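Local atomic coordinates of beta-ketoacyl synthase (Burkholderia phymatum, PDB entry 4EWG), a protein that probably catalyses the condensation of an acyl chain with malonyl-acyl carrier protein, as a 3-oxoacyl-[acyl-carrier-protein] synthase of the thiolase-like superfamily. Residues 352-355 with 356-359; 81-84 with 85-88. One frame throughout, in Å; residues are numbered along the deposited sequence.

Contact 1: 352-355 with 356-359; sequences TIEM and MKRN
Arg358 NH1 grips Glu354 twice, one turn back along the helix: it donates to the carboxylate oxygen OE1 at 2.9 Å and to the backbone O of Glu354 at 3.0 Å. The second bond lies in the guanidinium plane, whereas OE1 is met from above its own carboxylate plane, the two flat groups standing 65° apart. The side chains run next to each other in the same direction. Glu354 bends at its second torsion (chi2 -82°), and Arg358 stays extended from CG to NE, its CG and CD running close by the Glu354 carbonyl oxygen that NH1 also reaches. The bond from Arg358 N to that same oxygen is weak; the amide also donates to Met355 O at 3.0 Å.

The carboxylate is shared further. Lys357 NZ makes a long salt bridge to Glu354 OE1 at 4.0 Å, completing a three-residue charge network, but its stronger partner is ND1 of His258. The other oxygen, Glu354 OE2, accepts from the indole NE1 of Trp350, so both oxygens of this buried acid are engaged, and the two nearby cations would be expected to favour its ionised form.

Regular helix bonds precede the end: Met356 N to Thr352 O and Lys357 N to Ile353 O, both 2.9 Å. Thr352 OG1 turns back to Glu348 O, Met355 packs on Tyr301 and Asn303 of strand 299-303, and Ile353 reaches Ile10 and Met13 of strand 8-16.

Asn359 then leaves the helix with positive phi (54°), its N bonding weakly to Met356 O. This is a Schellman motif, closing the C-terminal end of helix 344-358, a helix laid against the central sheet of the thiolase-like fold.

Contact 2: 81-84 with 85-88; sequences AVRA and SELA
Arg83 and Glu86 both send CG away from their backbone nitrogens (chi1 179° and -176°), and the arginine then bends at its second torsion, about CB-CG (chi2 54°), while the glutamate runs on straight. The turn in one and the reach of the other bring guanidinium and carboxylate together three residues apart. NH1 of Arg83 forms a salt bridge with OE2 of Glu86; the modelled 2.5 Å is very short and its exact value doubtful. The carboxylate arrives at the guanidinium edge with its plane almost perpendicular.

Leu87 attends to a face of the same group. Its CD2 sits 3.8 Å above the guanidinium plane, displaced toward the rim and nearest to NH2 of Arg83, while CD1 lies by Arg83 NE. Trp66 adds a further neighbour: its NE1 donates to OE1 of Glu86, and its side chain touches Val82 and Arg83.

On the buried side Ser85 OG folds back to Ala81 O at 2.8 Å. That oxygen also takes the regular helix bond from Ser85 N at 3.0 Å, the two donors coming from opposite faces of the carbonyl plane. Ala84 and Ala88 rest their methyls on strand 238-246.

The chemistry is thus divided between two faces of one helix: small groups and a serine hydroxyl hydrogen-bonded both to Ala81 O and to Thr241 OG1 where it meets the sheet, and on the partly exposed side an ion pair whose charges are largely matched locally, with each of the glutamate's oxygens given a partner.

How the contacts relate
From the N terminus, strand 8-16 comes first, and contact 2 follows within helix 76-92; the chain then passes through most of the central sheet before contact 1 finishes helix 344-358. The two are in series, neither enclosing nor crossing the other, and each joins consecutive turns of one helix, so neither closes a long loop. The centres of contact 1 and contact 2 lie about 20 Å apart, and the nearest atoms of contact 1 and contact 2 about 10 Å apart, without touching. Contact 2 joins its helix to strands 105-110 and 238-246 and to helix 146-154; contact 1 joins its helix to strands 8-16 and 299-303 and to helix 23-32. Both therefore seat helices on the same mixed sheet.

Contact 1: 352-355 with 356-359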
ATOM      1  N   THR A 352     -17.711 -15.054  -5.543  1.00 16.36           N
ATOM      2  CA  THR A 352     -18.312 -15.702  -4.372  1.00 16.90           C
ATOM      3  C   THR A 352     -19.706 -15.106  -4.030  1.00 17.36           C
ATOM      4  O   THR A 352     -20.603 -15.837  -3.655  1.00 17.58           O
ATOM      5  CB  THR A 352     -17.379 -15.638  -3.144  1.00 16.15           C
ATOM      6  OG1 THR A 352     -16.214 -16.381  -3.436  1.00 15.94           O
ATOM      7  CG2 THR A 352     -18.015 -16.220  -1.902  1.00 16.48           C
ATOM      8  N   ILE A 353     -19.861 -13.790  -4.159  1.00 17.56           N
ATOM      9  CA  ILE A 353     -21.155 -13.140  -3.928  1.00 18.30           C
ATOM     10  C   ILE A 353     -22.162 -13.500  -5.038  1.00 19.25           C
ATOM     11  O   ILE A 353     -23.328 -13.759  -4.759  1.00 20.56           O
ATOM     12  CB  ILE A 353     -21.027 -11.622  -3.828  1.00 17.76           C
ATOM     13  CG1 ILE A 353     -20.254 -11.221  -2.571  1.00 17.21           C
ATOM     14  CG2 ILE A 353     -22.393 -10.973  -3.746  1.00 17.58           C
ATOM     15  CD1 ILE A 353     -19.843  -9.774  -2.590  1.00 16.29           C
ATOM     16  N   GLU A 354     -21.692 -13.557  -6.271  1.00 19.65           N
ATOM     17  CA  GLU A 354     -22.533 -13.968  -7.383  1.00 20.83           C
ATOM     18  C   GLU A 354     -23.034 -15.404  -7.199  1.00 21.50           C
ATOM     19  O   GLU A 354     -24.202 -15.693  -7.432  1.00 22.29           O
ATOM     20  CB  GLU A 354     -21.785 -13.879  -8.710  1.00 20.95           C
ATOM     21  CG  GLU A 354     -21.269 -12.497  -9.047  1.00 21.04           C
ATOM     22  CD  GLU A 354     -22.315 -11.575  -9.656  1.00 22.17           C
ATOM     23  OE1 GLU A 354     -23.506 -11.671  -9.296  1.00 23.10           O
ATOM     24  OE2 GLU A 354     -21.921 -10.731 -10.498  1.00 22.60           O
ATOM     25  N   MET A 355     -22.152 -16.293  -6.751  1.00 21.21           N
ATOM     26  CA  MET A 355     -22.530 -17.657  -6.513  1.00 21.88           C
ATOM     27  C   MET A 355     -23.504 -17.745  -5.346  1.00 22.87           C
ATOM     28  O   MET A 355     -24.520 -18.445  -5.432  1.00 24.20           O
ATOM     29  CB  MET A 355     -21.294 -18.483  -6.254  1.00 21.68           C
ATOM     30  CG  MET A 355     -20.437 -18.635  -7.495  1.00 20.92           C
ATOM     31  SD  MET A 355     -19.108 -19.829  -7.290  1.00 19.58           S
ATOM     32  CE  MET A 355     -18.151 -19.021  -6.011  1.00 20.10           C
ATOM     33  N   MET A 356     -23.222 -17.019  -4.276  1.00 22.84           N
ATOM     34  CA  MET A 356     -24.119 -16.985  -3.115  1.00 23.53           C
ATOM     35  C   MET A 356     -25.506 -16.540  -3.491  1.00 23.58           C
ATOM     36  O   MET A 356     -26.454 -17.140  -3.054  1.00 23.64           O
ATOM     37  CB  MET A 356     -23.586 -16.058  -2.006  1.00 23.74           C
ATOM     38  CG  MET A 356     -24.569 -15.841  -0.861  1.00 24.16           C
ATOM     39  SD  MET A 356     -23.869 -15.037   0.578  1.00 24.53           S
ATOM     40  CE  MET A 356     -23.834 -13.311   0.114  1.00 23.83           C
ATOM     41  N   LYS A 357     -25.618 -15.490  -4.309  1.00 23.86           N
ATOM     42  CA  LYS A 357     -26.950 -14.984  -4.728  1.00 24.32           C
ATOM     43  C   LYS A 357     -27.743 -16.021  -5.470  1.00 25.00           C
ATOM     44  O   LYS A 357     -28.971 -16.000  -5.438  1.00 25.92           O
ATOM     45  CB  LYS A 357     -26.846 -13.765  -5.624  1.00 24.55           C
ATOM     46  CG  LYS A 357     -26.556 -12.459  -4.892  1.00 24.53           C
ATOM     47  CD  LYS A 357     -26.077 -11.379  -5.857  1.00 24.40           C
ATOM     48  CE  LYS A 357     -27.221 -10.711  -6.599  1.00 24.86           C
ATOM     49  NZ  LYS A 357     -26.756  -9.968  -7.813  1.00 24.86           N
ATOM     50  N   ARG A 358     -27.060 -16.951  -6.127  1.00 25.02           N
ATOM     51  CA  ARG A 358     -27.747 -17.911  -6.973  1.00 25.59           C
ATOM     52  C   ARG A 358     -27.808 -19.317  -6.428  1.00 26.26           C
ATOM     53  O   ARG A 358     -28.275 -20.225  -7.115  1.00 27.33           O
ATOM     54  CB  ARG A 358     -27.096 -17.899  -8.339  1.00 25.22           C
ATOM     55  CG  ARG A 358     -27.189 -16.532  -8.963  1.00 24.88           C
ATOM     56  CD  ARG A 358     -26.458 -16.466 -10.291  1.00 24.77           C
ATOM     57  NE  ARG A 358     -26.692 -15.181 -10.951  1.00 24.55           N
ATOM     58  CZ  ARG A 358     -26.157 -14.014 -10.578  1.00 24.14           C
ATOM     59  NH1 ARG A 358     -25.340 -13.909  -9.513  1.00 23.60           N
ATOM     60  NH2 ARG A 358     -26.429 -12.934 -11.273  1.00 24.18           N
ATOM     61  N   ASN A 359     -27.400 -19.510  -5.177  1.00 26.52           N
ATOM     62  CA  ASN A 359     -27.368 -20.859  -4.575  1.00 27.27           C
ATOM     63  C   ASN A 359     -26.591 -21.905  -5.372  1.00 27.93           C
ATOM     64  O   ASN A 359     -26.932 -23.117  -5.358  1.00 28.72           O
ATOM     65  CB  ASN A 359     -28.802 -21.369  -4.333  1.00 28.44           C
ATOM     66  CG  ASN A 359     -29.543 -20.555  -3.294  1.00 28.32           C
ATOM     67  OD1 ASN A 359     -28.942 -19.826  -2.508  1.00 27.68           O
ATOM     68  ND2 ASN A 359     -30.856 -20.675  -3.291  1.00 29.78           N
TER

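Contact 2: 81-84 with 85-88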
ATOM      1  N   ALA A  81      -7.794  -1.988 -13.940  1.00 12.95           N
ATOM      2  CA  ALA A  81      -8.339  -1.498 -12.676  1.00 12.44           C
ATOM      3  C   ALA A  81      -9.451  -0.471 -12.964  1.00 12.61           C
ATOM      4  O   ALA A  81     -10.530  -0.552 -12.393  1.00 12.26           O
ATOM      5  CB  ALA A  81      -7.234  -0.871 -11.831  1.00 11.73           C
ATOM      6  N   VAL A  82      -9.162   0.478 -13.866  1.00 12.54           N
ATOM      7  CA  VAL A  82     -10.118   1.515 -14.227  1.00 13.02           C
ATOM      8  C   VAL A  82     -11.363   0.930 -14.927  1.00 13.50           C
ATOM      9  O   VAL A  82     -12.484   1.273 -14.595  1.00 13.53           O
ATOM     10  CB  VAL A  82      -9.470   2.592 -15.093  1.00 13.15           C
ATOM     11  CG1 VAL A  82     -10.521   3.548 -15.633  1.00 13.40           C
ATOM     12  CG2 VAL A  82      -8.421   3.362 -14.286  1.00 12.60           C
ATOM     13  N   ARG A  83     -11.155  -0.042 -15.796  1.00 14.02           N
ATOM     14  CA  ARG A  83     -12.263  -0.644 -16.495  1.00 14.70           C
ATOM     15  C   ARG A  83     -13.173  -1.406 -15.524  1.00 14.60           C
ATOM     16  O   ARG A  83     -14.391  -1.306 -15.600  1.00 14.68           O
ATOM     17  CB  ARG A  83     -11.740  -1.564 -17.597  1.00 15.33           C
ATOM     18  CG  ARG A  83     -12.828  -2.275 -18.378  1.00 16.22           C
ATOM     19  CD  ARG A  83     -13.835  -1.298 -18.934  1.00 16.85           C
ATOM     20  NE  ARG A  83     -14.795  -1.977 -19.785  1.00 17.66           N
ATOM     21  CZ  ARG A  83     -15.979  -1.491 -20.121  1.00 18.40           C
ATOM     22  NH1 ARG A  83     -16.367  -0.314 -19.652  1.00 18.76           N
ATOM     23  NH2 ARG A  83     -16.794  -2.186 -20.919  1.00 18.82           N
ATOM     24  N   ALA A  84     -12.553  -2.171 -14.609  1.00 14.03           N
ATOM     25  CA  ALA A  84     -13.263  -2.870 -13.541  1.00 13.77           C
ATOM     26  C   ALA A  84     -14.122  -1.927 -12.748  1.00 13.76           C
ATOM     27  O   ALA A  84     -15.294  -2.215 -12.439  1.00 13.82           O
ATOM     28  CB  ALA A  84     -12.273  -3.559 -12.607  1.00 13.22           C
ATOM     29  N   SER A  85     -13.526  -0.794 -12.405  1.00 13.44           N
ATOM     30  CA  SER A  85     -14.146   0.126 -11.507  1.00 13.59           C
ATOM     31  C   SER A  85     -15.281   0.844 -12.233  1.00 14.42           C
ATOM     32  O   SER A  85     -16.318   1.111 -11.630  1.00 15.14           O
ATOM     33  CB  SER A  85     -13.097   1.108 -10.983  1.00 13.29           C
ATOM     34  OG  SER A  85     -12.077   0.440 -10.289  1.00 12.18           O
ATOM     35  N   GLU A  86     -15.081   1.123 -13.524  1.00 14.81           N
ATOM     36  CA  GLU A  86     -16.101   1.669 -14.403  1.00 15.83           C
ATOM     37  C   GLU A  86     -17.328   0.764 -14.503  1.00 16.28           C
ATOM     38  O   GLU A  86     -18.455   1.239 -14.428  1.00 16.85           O
ATOM     39  CB  GLU A  86     -15.533   1.890 -15.806  1.00 16.34           C
ATOM     40  CG  GLU A  86     -16.479   2.559 -16.811  1.00 17.34           C
ATOM     41  CD  GLU A  86     -15.816   2.750 -18.182  1.00 17.94           C
ATOM     42  OE1 GLU A  86     -15.767   3.871 -18.710  1.00 18.32           O
ATOM     43  OE2 GLU A  86     -15.307   1.751 -18.746  1.00 18.51           O
ATOM     44  N   LEU A  87     -17.101  -0.532 -14.664  1.00 15.95           N
ATOM     45  CA  LEU A  87     -18.195  -1.472 -14.718  1.00 16.42           C
ATOM     46  C   LEU A  87     -18.948  -1.481 -13.357  1.00 16.56           C
ATOM     47  O   LEU A  87     -20.183  -1.452 -13.323  1.00 17.36           O
ATOM     48  CB  LEU A  87     -17.685  -2.874 -15.090  1.00 16.18           C
ATOM     49  CG  LEU A  87     -17.254  -2.988 -16.559  1.00 16.34           C
ATOM     50  CD1 LEU A  87     -16.242  -4.101 -16.829  1.00 15.89           C
ATOM     51  CD2 LEU A  87     -18.464  -3.102 -17.502  1.00 16.95           C
ATOM     52  N   ALA A  88     -18.194  -1.477 -12.261  1.00 16.01           N
ATOM     53  CA  ALA A  88     -18.780  -1.572 -10.921  1.00 15.95           C
ATOM     54  C   ALA A  88     -19.580  -0.330 -10.590  1.00 16.29           C
ATOM     55  O   ALA A  88     -20.644  -0.422 -10.000  1.00 16.75           O
ATOM     56  CB  ALA A  88     -17.715  -1.785  -9.877  1.00 15.14           C
TER